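N-alpha-acetyltransferase 35, NatC auxiliary subunit (Saccharomyces cerevisiae, PDB 6YGA) serves as an auxiliary subunit of the NatC N-terminal acetyltransferase, the complex that acetylates the N-terminal methionine of the L-A virus Gag protein. Local coordinates at residues Lys221-Ile226 and Thr295-Phe300; Ile228-Leu233 and Ile301-Asp306; Ile545-Ser550 and Arg638-Ser643; Lys549-Ile554 and His680-Leu685. All blocks are in the same frame, centred on the assembly; numbering follows the deposited sequence.

Contact 1. Residues Lys221-Ile226 and Thr295-Phe300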
loop_
_atom_site.group_PDB
_atom_site.type_symbol
_atom_site.label_atom_id
_atom_site.label_comp_id
_atom_site.label_asym_id
_atom_site.label_seq_id
_atom_site.Cartn_x
_atom_site.Cartn_y
_atom_site.Cartn_z
ATOM N N LYS B 221 31.140 10.042 16.711
ATOM C CA LYS B 221 30.440 10.943 17.622
ATOM C C LYS B 221 29.072 11.329 17.072
ATOM O O LYS B 221 28.077 11.336 17.808
ATOM C CB LYS B 221 31.285 12.191 17.880
ATOM C CG LYS B 221 32.624 11.926 18.561
ATOM C CD LYS B 221 33.382 13.226 18.799
ATOM C CE LYS B 221 32.581 14.183 19.672
ATOM N NZ LYS B 221 33.225 15.524 19.769
ATOM N N HIS B 222 28.996 11.649 15.778
ATOM C CA HIS B 222 27.710 12.024 15.194
ATOM C C HIS B 222 26.766 10.831 15.125
ATOM O O HIS B 222 25.560 10.975 15.354
ATOM C CB HIS B 222 27.907 12.628 13.803
ATOM C CG HIS B 222 28.358 14.056 13.818
ATOM N ND1 HIS B 222 29.598 14.448 13.361
ATOM C CD2 HIS B 222 27.734 15.186 14.228
ATOM C CE1 HIS B 222 29.720 15.758 13.492
ATOM N NE2 HIS B 222 28.603 16.230 14.016
ATOM N N ILE B 223 27.295 9.649 14.798
ATOM C CA ILE B 223 26.474 8.441 14.772
ATOM C C ILE B 223 25.861 8.188 16.144
ATOM O O ILE B 223 24.665 7.899 16.269
ATOM C CB ILE B 223 27.309 7.238 14.296
ATOM C CG1 ILE B 223 27.569 7.324 12.792
ATOM C CG2 ILE B 223 26.624 5.930 14.643
ATOM C CD1 ILE B 223 28.442 6.209 12.264
ATOM N N LEU B 224 26.674 8.313 17.197
ATOM C CA LEU B 224 26.189 8.065 18.550
ATOM C C LEU B 224 25.064 9.026 18.923
ATOM O O LEU B 224 24.061 8.617 19.518
ATOM C CB LEU B 224 27.344 8.177 19.545
ATOM C CG LEU B 224 27.397 7.128 20.656
ATOM C CD1 LEU B 224 27.520 5.752 20.063
ATOM C CD2 LEU B 224 28.564 7.386 21.572
ATOM N N LYS B 225 25.210 10.308 18.578
ATOM C CA LYS B 225 24.170 11.278 18.912
ATOM C C LYS B 225 22.915 11.049 18.081
ATOM O O LYS B 225 21.799 11.282 18.559
ATOM C CB LYS B 225 24.686 12.701 18.715
ATOM C CG LYS B 225 25.814 13.110 19.646
ATOM C CD LYS B 225 26.195 14.565 19.417
ATOM C CE LYS B 225 27.223 15.040 20.431
ATOM N NZ LYS B 225 27.575 16.476 20.244
ATOM N N ILE B 226 23.078 10.604 16.831
ATOM C CA ILE B 226 21.924 10.267 15.999
ATOM C C ILE B 226 21.123 9.143 16.643
ATOM O O ILE B 226 19.890 9.205 16.735
ATOM C CB ILE B 226 22.374 9.895 14.573
ATOM C CG1 ILE B 226 22.766 11.142 13.778
ATOM C CG2 ILE B 226 21.279 9.135 13.838
ATOM C CD1 ILE B 226 23.187 10.843 12.351
ATOM N N THR B 295 23.257 5.837 0.219
ATOM C CA THR B 295 24.630 6.326 0.244
ATOM C C THR B 295 24.851 7.458 1.240
ATOM O O THR B 295 26.007 7.790 1.525
ATOM C CB THR B 295 25.062 6.793 -1.153
ATOM O OG1 THR B 295 24.333 7.973 -1.513
ATOM C CG2 THR B 295 24.796 5.706 -2.188
ATOM N N ASP B 296 23.786 8.055 1.777
ATOM C CA ASP B 296 23.915 9.171 2.705
ATOM C C ASP B 296 22.894 9.020 3.829
ATOM O O ASP B 296 22.114 8.064 3.868
ATOM C CB ASP B 296 23.763 10.517 1.981
ATOM C CG ASP B 296 22.405 10.687 1.306
ATOM O OD1 ASP B 296 21.481 9.884 1.548
ATOM O OD2 ASP B 296 22.268 11.648 0.518
ATOM N N TYR B 297 22.898 9.989 4.746
ATOM C CA TYR B 297 21.971 10.013 5.868
ATOM C C TYR B 297 20.784 10.938 5.629
ATOM O O TYR B 297 20.125 11.345 6.592
ATOM C CB TYR B 297 22.691 10.428 7.152
ATOM C CG TYR B 297 23.557 9.360 7.782
ATOM C CD1 TYR B 297 23.959 8.239 7.068
ATOM C CD2 TYR B 297 23.965 9.475 9.102
ATOM C CE1 TYR B 297 24.750 7.269 7.654
ATOM C CE2 TYR B 297 24.752 8.515 9.694
ATOM C CZ TYR B 297 25.144 7.414 8.969
ATOM O OH TYR B 297 25.930 6.460 9.570
ATOM N N SER B 298 20.499 11.284 4.370
ATOM C CA SER B 298 19.387 12.185 4.079
ATOM C C SER B 298 18.043 11.615 4.513
ATOM O O SER B 298 17.104 12.383 4.749
ATOM C CB SER B 298 19.351 12.519 2.587
ATOM O OG SER B 298 20.378 13.434 2.243
ATOM N N GLY B 299 17.928 10.290 4.625
ATOM C CA GLY B 299 16.676 9.700 5.067
ATOM C C GLY B 299 16.305 10.080 6.486
ATOM O O GLY B 299 15.119 10.158 6.823
ATOM N N PHE B 300 17.306 10.318 7.337
ATOM C CA PHE B 300 17.028 10.764 8.698
ATOM C C PHE B 300 16.418 12.160 8.703
ATOM O O PHE B 300 15.579 12.477 9.554
ATOM C CB PHE B 300 18.308 10.733 9.536
ATOM C CG PHE B 300 18.769 9.348 9.894
ATOM C CD1 PHE B 300 17.888 8.425 10.436
ATOM C CD2 PHE B 300 20.084 8.969 9.686
ATOM C CE1 PHE B 300 18.313 7.150 10.769
ATOM C CE2 PHE B 300 20.514 7.694 10.017
ATOM C CZ PHE B 300 19.627 6.785 10.557
#

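Contact 2. Residues Ile228-Leu233 and Ile301-Asp306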
loop_
_atom_site.group_PDB
_atom_site.type_symbol
_atom_site.label_atom_id
_atom_site.label_comp_id
_atom_site.label_asym_id
_atom_site.label_seq_id
_atom_site.Cartn_x
_atom_site.Cartn_y
_atom_site.Cartn_z
ATOM N N ILE B 228 20.966 8.367 19.765
ATOM C CA ILE B 228 20.279 8.928 20.927
ATOM C C ILE B 228 18.979 9.605 20.506
ATOM O O ILE B 228 17.944 9.463 21.168
ATOM C CB ILE B 228 21.209 9.900 21.679
ATOM C CG1 ILE B 228 22.332 9.128 22.373
ATOM C CG2 ILE B 228 20.423 10.743 22.676
ATOM C CD1 ILE B 228 23.283 9.997 23.163
ATOM N N CYS B 229 19.009 10.340 19.394
ATOM C CA CYS B 229 17.802 11.006 18.915
ATOM C C CYS B 229 16.738 9.996 18.500
ATOM O O CYS B 229 15.545 10.208 18.748
ATOM C CB CYS B 229 18.142 11.933 17.751
ATOM S SG CYS B 229 19.257 13.288 18.182
ATOM N N LEU B 230 17.145 8.895 17.863
ATOM C CA LEU B 230 16.171 7.888 17.448
ATOM C C LEU B 230 15.533 7.212 18.655
ATOM O O LEU B 230 14.352 6.850 18.619
ATOM C CB LEU B 230 16.834 6.850 16.539
ATOM C CG LEU B 230 17.395 7.351 15.204
ATOM C CD1 LEU B 230 18.286 6.299 14.552
ATOM C CD2 LEU B 230 16.266 7.749 14.270
ATOM N N VAL B 231 16.304 7.028 19.731
ATOM C CA VAL B 231 15.757 6.450 20.952
ATOM C C VAL B 231 14.740 7.391 21.587
ATOM O O VAL B 231 13.791 6.945 22.244
ATOM C CB VAL B 231 16.905 6.105 21.922
ATOM C CG1 VAL B 231 16.357 5.599 23.245
ATOM C CG2 VAL B 231 17.826 5.072 21.295
ATOM N N HIS B 232 14.896 8.694 21.380
ATOM C CA HIS B 232 13.991 9.680 21.951
ATOM C C HIS B 232 12.689 9.828 21.177
ATOM O O HIS B 232 11.857 10.655 21.564
ATOM C CB HIS B 232 14.681 11.040 22.034
ATOM C CG HIS B 232 15.471 11.240 23.288
ATOM N ND1 HIS B 232 14.883 11.553 24.494
ATOM C CD2 HIS B 232 16.804 11.179 23.522
ATOM C CE1 HIS B 232 15.818 11.673 25.420
ATOM N NE2 HIS B 232 16.992 11.452 24.856
ATOM N N LEU B 233 12.490 9.067 20.099
ATOM C CA LEU B 233 11.275 9.236 19.310
ATOM C C LEU B 233 10.043 8.752 20.060
ATOM O O LEU B 233 8.927 9.188 19.759
ATOM C CB LEU B 233 11.393 8.506 17.972
ATOM C CG LEU B 233 12.242 9.196 16.901
ATOM C CD1 LEU B 233 12.329 8.337 15.645
ATOM C CD2 LEU B 233 11.675 10.567 16.581
ATOM N N ILE B 301 16.828 13.005 7.755
ATOM C CA ILE B 301 16.263 14.348 7.652
ATOM C C ILE B 301 14.787 14.272 7.285
ATOM O O ILE B 301 13.944 14.957 7.878
ATOM C CB ILE B 301 17.056 15.185 6.631
ATOM C CG1 ILE B 301 18.530 15.274 7.036
ATOM C CG2 ILE B 301 16.457 16.576 6.498
ATOM C CD1 ILE B 301 19.401 16.014 6.035
ATOM N N THR B 302 14.454 13.435 6.298
ATOM C CA THR B 302 13.057 13.241 5.922
ATOM C C THR B 302 12.243 12.717 7.098
ATOM O O THR B 302 11.113 13.164 7.331
ATOM C CB THR B 302 12.964 12.284 4.732
ATOM O OG1 THR B 302 13.698 12.823 3.625
ATOM C CG2 THR B 302 11.516 12.081 4.316
ATOM N N LEU B 303 12.807 11.777 7.859
ATOM C CA LEU B 303 12.104 11.245 9.022
ATOM C C LEU B 303 11.864 12.326 10.066
ATOM O O LEU B 303 10.771 12.416 10.638
ATOM C CB LEU B 303 12.898 10.089 9.626
ATOM C CG LEU B 303 12.463 9.644 11.022
ATOM C CD1 LEU B 303 11.078 9.018 10.983
ATOM C CD2 LEU B 303 13.483 8.684 11.608
ATOM N N ALA B 304 12.871 13.161 10.325
ATOM C CA ALA B 304 12.743 14.161 11.379
ATOM C C ALA B 304 11.721 15.232 11.016
ATOM O O ALA B 304 10.917 15.636 11.863
ATOM C CB ALA B 304 14.103 14.793 11.670
ATOM N N ASN B 305 11.733 15.705 9.767
ATOM C CA ASN B 305 10.790 16.749 9.377
ATOM C C ASN B 305 9.363 16.220 9.331
ATOM O O ASN B 305 8.419 16.944 9.666
ATOM C CB ASN B 305 11.183 17.346 8.026
ATOM C CG ASN B 305 12.407 18.232 8.115
ATOM O OD1 ASN B 305 13.359 18.074 7.349
ATOM N ND2 ASN B 305 12.393 19.169 9.057
ATOM N N ASP B 306 9.182 14.965 8.917
ATOM C CA ASP B 306 7.841 14.393 8.869
ATOM C C ASP B 306 7.248 14.255 10.267
ATOM O O ASP B 306 6.059 14.527 10.474
ATOM C CB ASP B 306 7.876 13.040 8.157
ATOM C CG ASP B 306 8.113 13.174 6.664
ATOM O OD1 ASP B 306 8.264 14.319 6.187
ATOM O OD2 ASP B 306 8.143 12.140 5.964
#

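Contact 3. Residues Ile545-Ser550 and Arg638-Ser643. With EDO (1,2-ethanediol), chain Y; EDO (1,2-ethanediol), chain C; EDO (1,2-ethanediol), chain D.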
loop_
_atom_site.group_PDB
_atom_site.type_symbol
_atom_site.label_atom_id
_atom_site.label_comp_id
_atom_site.label_asym_id
_atom_site.label_seq_id
_atom_site.Cartn_x
_atom_site.Cartn_y
_atom_site.Cartn_z
ATOM N N ILE B 545 -15.182 24.166 -4.471
ATOM C CA ILE B 545 -15.978 23.214 -5.240
ATOM C C ILE B 545 -16.238 23.741 -6.646
ATOM O O ILE B 545 -16.361 22.958 -7.595
ATOM C CB ILE B 545 -17.289 22.876 -4.502
ATOM C CG1 ILE B 545 -17.957 21.661 -5.145
ATOM C CG2 ILE B 545 -18.244 24.056 -4.505
ATOM C CD1 ILE B 545 -17.059 20.436 -5.196
ATOM N N ASN B 546 -16.320 25.063 -6.811
ATOM C CA ASN B 546 -16.471 25.621 -8.150
ATOM C C ASN B 546 -15.201 25.449 -8.973
ATOM O O ASN B 546 -15.272 25.306 -10.199
ATOM C CB ASN B 546 -16.869 27.094 -8.072
ATOM C CG ASN B 546 -18.372 27.284 -7.988
ATOM O OD1 ASN B 546 -19.091 27.047 -8.960
ATOM N ND2 ASN B 546 -18.853 27.717 -6.830
ATOM N N ILE B 547 -14.036 25.451 -8.322
ATOM C CA ILE B 547 -12.797 25.146 -9.028
ATOM C C ILE B 547 -12.805 23.698 -9.495
ATOM O O ILE B 547 -12.481 23.399 -10.651
ATOM C CB ILE B 547 -11.580 25.449 -8.137
ATOM C CG1 ILE B 547 -11.433 26.956 -7.945
ATOM C CG2 ILE B 547 -10.311 24.869 -8.738
ATOM C CD1 ILE B 547 -10.375 27.330 -6.937
ATOM N N THR B 548 -13.195 22.780 -8.605
ATOM C CA THR B 548 -13.316 21.375 -8.984
ATOM C C THR B 548 -14.316 21.204 -10.118
ATOM O O THR B 548 -14.055 20.487 -11.090
ATOM C CB THR B 548 -13.740 20.536 -7.776
ATOM O OG1 THR B 548 -12.694 20.536 -6.798
ATOM C CG2 THR B 548 -14.033 19.101 -8.195
ATOM N N LYS B 549 -15.472 21.862 -10.005
ATOM C CA LYS B 549 -16.506 21.743 -11.025
ATOM C C LYS B 549 -16.004 22.238 -12.375
ATOM O O LYS B 549 -16.215 21.585 -13.403
ATOM C CB LYS B 549 -17.748 22.523 -10.591
ATOM C CG LYS B 549 -19.059 21.957 -11.096
ATOM C CD LYS B 549 -20.233 22.832 -10.669
ATOM C CE LYS B 549 -20.182 24.183 -11.364
ATOM N NZ LYS B 549 -21.323 25.067 -10.998
ATOM N N SER B 550 -15.323 23.385 -12.386
ATOM C CA SER B 550 -14.814 23.933 -13.638
ATOM C C SER B 550 -13.761 23.023 -14.262
ATOM O O SER B 550 -13.762 22.815 -15.481
ATOM C CB SER B 550 -14.238 25.329 -13.401
ATOM O OG SER B 550 -15.248 26.252 -13.038
ATOM N N ARG B 638 -8.598 30.618 -17.157
ATOM C CA ARG B 638 -8.196 31.881 -16.544
ATOM C C ARG B 638 -9.067 32.214 -15.338
ATOM O O ARG B 638 -8.572 32.745 -14.336
ATOM C CB ARG B 638 -8.244 33.010 -17.572
ATOM C CG ARG B 638 -7.321 32.793 -18.753
ATOM C CD ARG B 638 -7.219 34.045 -19.599
ATOM N NE ARG B 638 -6.370 33.843 -20.768
ATOM C CZ ARG B 638 -6.831 33.571 -21.984
ATOM N NH1 ARG B 638 -8.135 33.471 -22.193
ATOM N NH2 ARG B 638 -5.986 33.404 -22.992
ATOM N N ASN B 639 -10.365 31.907 -15.408
ATOM C CA ASN B 639 -11.227 32.124 -14.251
ATOM C C ASN B 639 -10.820 31.225 -13.091
ATOM O O ASN B 639 -10.844 31.648 -11.930
ATOM C CB ASN B 639 -12.691 31.888 -14.623
ATOM C CG ASN B 639 -13.223 32.927 -15.591
ATOM O OD1 ASN B 639 -12.716 34.047 -15.662
ATOM N ND2 ASN B 639 -14.254 32.560 -16.341
ATOM N N VAL B 640 -10.442 29.978 -13.388
ATOM C CA VAL B 640 -9.963 29.077 -12.343
ATOM C C VAL B 640 -8.705 29.637 -11.695
ATOM O O VAL B 640 -8.560 29.618 -10.466
ATOM C CB VAL B 640 -9.729 27.667 -12.917
ATOM C CG1 VAL B 640 -8.892 26.827 -11.960
ATOM C CG2 VAL B 640 -11.057 26.985 -13.190
ATOM N N VAL B 641 -7.784 30.159 -12.508
ATOM C CA VAL B 641 -6.562 30.757 -11.977
ATOM C C VAL B 641 -6.895 31.922 -11.052
ATOM O O VAL B 641 -6.301 32.071 -9.978
ATOM C CB VAL B 641 -5.639 31.190 -13.133
ATOM C CG1 VAL B 641 -4.471 32.015 -12.615
ATOM C CG2 VAL B 641 -5.136 29.965 -13.885
ATOM N N SER B 642 -7.865 32.751 -11.445
ATOM C CA SER B 642 -8.285 33.857 -10.589
ATOM C C SER B 642 -8.867 33.354 -9.270
ATOM O O SER B 642 -8.583 33.917 -8.207
ATOM C CB SER B 642 -9.295 34.730 -11.333
ATOM O OG SER B 642 -8.749 35.183 -12.561
ATOM N N SER B 643 -9.673 32.289 -9.313
ATOM C CA SER B 643 -10.231 31.742 -8.077
ATOM C C SER B 643 -9.142 31.148 -7.193
ATOM O O SER B 643 -9.151 31.348 -5.972
ATOM C CB SER B 643 -11.292 30.689 -8.390
ATOM O OG SER B 643 -12.446 31.277 -8.959
HETATM C C1 EDO Y . -14.795 29.015 -10.304
HETATM O O1 EDO Y . -14.106 28.655 -9.101
HETATM C C2 EDO Y . -13.820 29.064 -11.473
HETATM O O2 EDO Y . -14.495 29.628 -12.604
HETATM C C1 EDO C . -18.613 25.743 -14.276
HETATM O O1 EDO C . -17.885 25.660 -13.045
HETATM C C2 EDO C . -18.607 27.187 -14.766
HETATM O O2 EDO C . -19.309 27.280 -16.010
HETATM C C1 EDO D . -10.148 22.166 -6.262
HETATM O O1 EDO D . -10.159 20.783 -6.645
HETATM C C2 EDO D . -9.284 22.369 -5.025
HETATM O O2 EDO D . -9.553 21.350 -4.057
#

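Contact 4. Residues Lys549-Ile554 and His680-Leu685. With EDO (1,2-ethanediol), chain C; EDO (1,2-ethanediol), chain E.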
loop_
_atom_site.group_PDB
_atom_site.type_symbol
_atom_site.label_atom_id
_atom_site.label_comp_id
_atom_site.label_asym_id
_atom_site.label_seq_id
_atom_site.Cartn_x
_atom_site.Cartn_y
_atom_site.Cartn_z
ATOM N N LYS B 549 -15.472 21.862 -10.005
ATOM C CA LYS B 549 -16.506 21.743 -11.025
ATOM C C LYS B 549 -16.004 22.238 -12.375
ATOM O O LYS B 549 -16.215 21.585 -13.403
ATOM C CB LYS B 549 -17.748 22.523 -10.591
ATOM C CG LYS B 549 -19.059 21.957 -11.096
ATOM C CD LYS B 549 -20.233 22.832 -10.669
ATOM C CE LYS B 549 -20.182 24.183 -11.364
ATOM N NZ LYS B 549 -21.323 25.067 -10.998
ATOM N N SER B 550 -15.323 23.385 -12.386
ATOM C CA SER B 550 -14.814 23.933 -13.638
ATOM C C SER B 550 -13.761 23.023 -14.262
ATOM O O SER B 550 -13.762 22.815 -15.481
ATOM C CB SER B 550 -14.238 25.329 -13.401
ATOM O OG SER B 550 -15.248 26.252 -13.038
ATOM N N LEU B 551 -12.853 22.478 -13.448
ATOM C CA LEU B 551 -11.778 21.652 -13.993
ATOM C C LEU B 551 -12.322 20.375 -14.626
ATOM O O LEU B 551 -11.879 19.978 -15.710
ATOM C CB LEU B 551 -10.758 21.325 -12.903
ATOM C CG LEU B 551 -9.881 22.500 -12.463
ATOM C CD1 LEU B 551 -8.958 22.078 -11.337
ATOM C CD2 LEU B 551 -9.083 23.037 -13.641
ATOM N N CYS B 552 -13.284 19.722 -13.966
ATOM C CA CYS B 552 -13.923 18.545 -14.549
ATOM C C CYS B 552 -14.583 18.881 -15.879
ATOM O O CYS B 552 -14.457 18.128 -16.853
ATOM C CB CYS B 552 -14.955 17.972 -13.580
ATOM S SG CYS B 552 -14.276 17.411 -12.014
ATOM N N LEU B 553 -15.302 20.004 -15.935
ATOM C CA LEU B 553 -15.940 20.410 -17.182
ATOM C C LEU B 553 -14.901 20.648 -18.266
ATOM O O LEU B 553 -15.079 20.232 -19.416
ATOM C CB LEU B 553 -16.783 21.664 -16.954
ATOM C CG LEU B 553 -17.764 22.060 -18.058
ATOM C CD1 LEU B 553 -18.591 20.857 -18.482
ATOM C CD2 LEU B 553 -18.674 23.187 -17.581
ATOM N N ILE B 554 -13.801 21.317 -17.913
ATOM C CA ILE B 554 -12.722 21.538 -18.869
ATOM C C ILE B 554 -12.220 20.210 -19.420
ATOM O O ILE B 554 -11.972 20.073 -20.623
ATOM C CB ILE B 554 -11.595 22.350 -18.210
ATOM C CG1 ILE B 554 -12.037 23.806 -18.049
ATOM C CG2 ILE B 554 -10.302 22.242 -19.011
ATOM C CD1 ILE B 554 -11.138 24.621 -17.165
ATOM N N HIS B 680 -0.737 25.321 -11.890
ATOM C CA HIS B 680 0.096 24.817 -12.979
ATOM C C HIS B 680 -0.697 23.890 -13.893
ATOM O O HIS B 680 -0.625 24.008 -15.121
ATOM C CB HIS B 680 1.321 24.094 -12.414
ATOM C CG HIS B 680 2.338 25.006 -11.799
ATOM N ND1 HIS B 680 3.295 24.563 -10.910
ATOM C CD2 HIS B 680 2.554 26.335 -11.950
ATOM C CE1 HIS B 680 4.053 25.580 -10.538
ATOM N NE2 HIS B 680 3.625 26.667 -11.155
ATOM N N THR B 681 -1.465 22.967 -13.309
ATOM C CA THR B 681 -2.272 22.049 -14.110
ATOM C C THR B 681 -3.315 22.800 -14.932
ATOM O O THR B 681 -3.535 22.481 -16.107
ATOM C CB THR B 681 -2.942 21.017 -13.199
ATOM O OG1 THR B 681 -1.957 20.093 -12.719
ATOM C CG2 THR B 681 -4.032 20.256 -13.942
ATOM N N SER B 682 -3.961 23.804 -14.331
ATOM C CA SER B 682 -4.956 24.593 -15.052
ATOM C C SER B 682 -4.353 25.237 -16.295
ATOM O O SER B 682 -4.914 25.136 -17.392
ATOM C CB SER B 682 -5.547 25.657 -14.126
ATOM O OG SER B 682 -6.106 25.068 -12.963
ATOM N N LYS B 683 -3.205 25.901 -16.143
ATOM C CA LYS B 683 -2.538 26.503 -17.294
ATOM C C LYS B 683 -2.176 25.452 -18.338
ATOM O O LYS B 683 -2.310 25.692 -19.544
ATOM C CB LYS B 683 -1.288 27.259 -16.846
ATOM C CG LYS B 683 -1.554 28.431 -15.918
ATOM C CD LYS B 683 -0.250 29.069 -15.463
ATOM C CE LYS B 683 -0.498 30.296 -14.604
ATOM N NZ LYS B 683 0.781 30.867 -14.100
ATOM N N ALA B 684 -1.714 24.278 -17.894
ATOM C CA ALA B 684 -1.315 23.238 -18.836
ATOM C C ALA B 684 -2.501 22.712 -19.633
ATOM O O ALA B 684 -2.343 22.332 -20.800
ATOM C CB ALA B 684 -0.624 22.094 -18.096
ATOM N N LEU B 685 -3.687 22.679 -19.024
ATOM C CA LEU B 685 -4.879 22.238 -19.740
ATOM C C LEU B 685 -5.196 23.166 -20.906
ATOM O O LEU B 685 -5.551 22.705 -21.997
ATOM C CB LEU B 685 -6.066 22.160 -18.777
ATOM C CG LEU B 685 -6.081 21.027 -17.751
ATOM C CD1 LEU B 685 -7.015 21.375 -16.607
ATOM C CD2 LEU B 685 -6.509 19.722 -18.403
HETATM C C1 EDO C . -18.613 25.743 -14.276
HETATM O O1 EDO C . -17.885 25.660 -13.045
HETATM C C2 EDO C . -18.607 27.187 -14.766
HETATM O O2 EDO C . -19.309 27.280 -16.010
HETATM C C1 EDO E . -1.223 33.786 -12.286
HETATM O O1 EDO E . -1.420 33.973 -10.880
HETATM C C2 EDO E . 0.240 34.030 -12.634
HETATM O O2 EDO E . 1.064 33.038 -12.008
#

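Contact 1. Residues Lys221-Ile226 and Thr295-Phe300
In the all-helical packing around helix 215-231, Ile223 and Ile226 meet the aromatic pair Tyr297 and Phe300, which stand where the chain enters helix 298-311. The two isoleucines lie three residues, nearly one turn, apart and use different parts of the pair. Ile223 serves the phenol end: its CD1 lies 3.7 Å from Tyr297 OH, the two side chains crossing at about a right angle. Ile226 divides its branches between the rings. With CG1 beside the backbone N (chi1 -75°) and the chain extended beyond it, CD1 is carried to the rim of the tyrosine, 3.6 Å from Tyr297 CD2 and near the ring plane. The other branch, CG2, stands anti to the backbone N and rests over one face of the phenylalanine, 4.2 Å from Phe300 CE2 and displaced toward the ring rim. The rings are also turned against each other: Phe300 CE2 lies 4.0 Å above the plane of the Tyr297 ring, whereas Tyr297 CD2 lies at the edge of the Phe300 ring, in its plane. Elsewhere, Phe261 meets Tyr297 edge-to-face, and helix 85-104 brings Ile101 onto Phe300. The tyrosine hydroxyl is hydrogen-bonded to Asp94, and the backbone N of Tyr297 to Asn258 OD1. All four touching residues are buried, and they meet by van der Waals contact, without a polar bond between the segments. The one polar tip among them is satisfied by an acidic group, which together with Asn258 should fix the tyrosine's position while its rim receives Ile226 and its hydroxyl end Ile223.

Contact 2. Residues Ile228-Leu233 and Ile301-Asp306
Leu303 reaches across from helix 298-311 to Leu230 and Leu233, and the contact consists of these three buried leucines. The apolar meeting depends on one methyl: Leu303 CD2 lies 4.0 Å from Leu230 CD2 and 4.2 Å from Leu233 CD1. Leu303 gets it there with CG anti to the backbone N (chi1 166°), and its side chain crosses that of Leu230 obliquely. The backbones are well separated, the closest CA atoms, those of Leu230 and Ala304, being 9.4 Å apart, so methyl tips alone bridge the gap. The summed buried surface of 83 Å² confirms a light touch.

The side-chain polar bonds of Asp306 and His232 run outside the two segments. Asp306 forms a salt bridge from OD1 to Arg335 NH1, and its OD2 accepts a hydrogen bond from His336 N. In 228-233, His232 ND1 is hydrogen-bonded to Asp235 OD2, and its ring stacks on that of His246.

Helix 193-209 packs on Ile228 and Val231, helix 245-260 touches both segments through Cys229 and Ala304, and helix 337-347 places Ile338 against Leu303, so the contact joins the C-terminal part of helix 215-231 and Leu233 to helix 298-311 among these three helices.

Contact 3. Residues Ile545-Ser550 and Arg638-Ser643
Ile547 and Ser550 touch Val640 and Ser643 without a ring or amide group among them; the flat group with defined neighbours is the peptide carbonyl of Arg638, next to the contact. One acceptor there serves two donors of the same residue, Ser642 N and Ser642 OG reaching Arg638 O from opposite faces of its plane. The hydroxyl bond, 3.0 Å from Ser642 OG to Arg638 O, makes an angle of 143° at the oxygen and is tilted 31° from that plane.

Between the helices the touching groups are aliphatic. Val640 splits its methyls: CG2, beside the backbone N, lies 3.6 Å from Ser550 CB, and CG1, anti to that N, lies 4.0 Å from Ile547 CG2. The other branch of Ile547 runs toward Ser643, with CG1 3.8 Å from Ser643 CB. Both serines thus offer their CB atoms to the hydrophobic seam while their hydroxyls find partners elsewhere. Ser550 OG is hydrogen-bonded to Glu636 OE2 and also accepts from O1 of the chain C ethanediol, 2.7 Å away. Ser643 OG bonds O1 of the chain Y ethanediol at 3.1 Å, and C2 of that molecule lies 3.9 Å from Val640 CG2. These diols probably come from the crystallisation liquor.

The short segment axes approach to 10.0 Å at 158°, nearly antiparallel. Leu678 and Ser682 of helix 668-701 cover Ile547 and Val640. This is near-antiparallel helix packing in a three-helix group, inside the region assigned to the NAA35-like TPR family.

Contact 4. Residues Lys549-Ile554 and His680-Leu685
Leu551 turns its tip toward Ser682 and Leu685 of helix 668-701, and its side chain can be followed outward. At CB and CG it makes no close approach to residues 680-685. CG stands beside the backbone N (chi1 -72°). CD1 continues the extended chain and comes no nearer than 4.4 Å, to Ser682 OG; the other branch, CD2, comes nearest. That methyl lies 3.7 Å from Ser682 OG and 4.0 Å from Leu685 CD1, with the two leucine side chains crossing at about a right angle. Ser682 OG is hydrogen-bonded to Leu678 O, one turn back, and meets the methyl only by van der Waals contact. Leu685 CD1 also reaches the following turn, 4.2 Å from Ile554 CG2, so a single methyl touches both Leu551 and Ile554.

The short axes run in the same general direction, 30° apart and 11.4 Å at closest approach, a spacing that the leucine and isoleucine side chains span. Helix 619-653 fills one flank, with Val637 on Ile554 and Val640 on Ser682. Phe722 covers Leu551, and Ile724 of strand 724-729 lies on Leu685, so the helix pair packs against the C-terminal beta hairpin region too.

Overall arrangement
Contacts 1 and 2 join the same two helices, 215-231 and 298-311, at successive places, and they touch where Phe300 CE1 lies 3.9 Å from Leu230 CD1. Contacts 3 and 4 share helix 511-564, whose segments meet 638-643 nearly antiparallel and 680-685 roughly parallel; they touch by packing of Val640 CG1 on Ser682 OG, 3.4 Å apart. The groups are remote: the centres of contacts 2 and 4 are about 39 Å apart, on opposite sides of the chain's centre. Contacts 1, 2 and 4 are buried, the first with aromatic rings, contact 2 with leucine methyls alone, contact 4 with methyls and one serine hydroxyl, whereas contact 3 is partly buried and includes serines whose hydroxyls bind ethanediol.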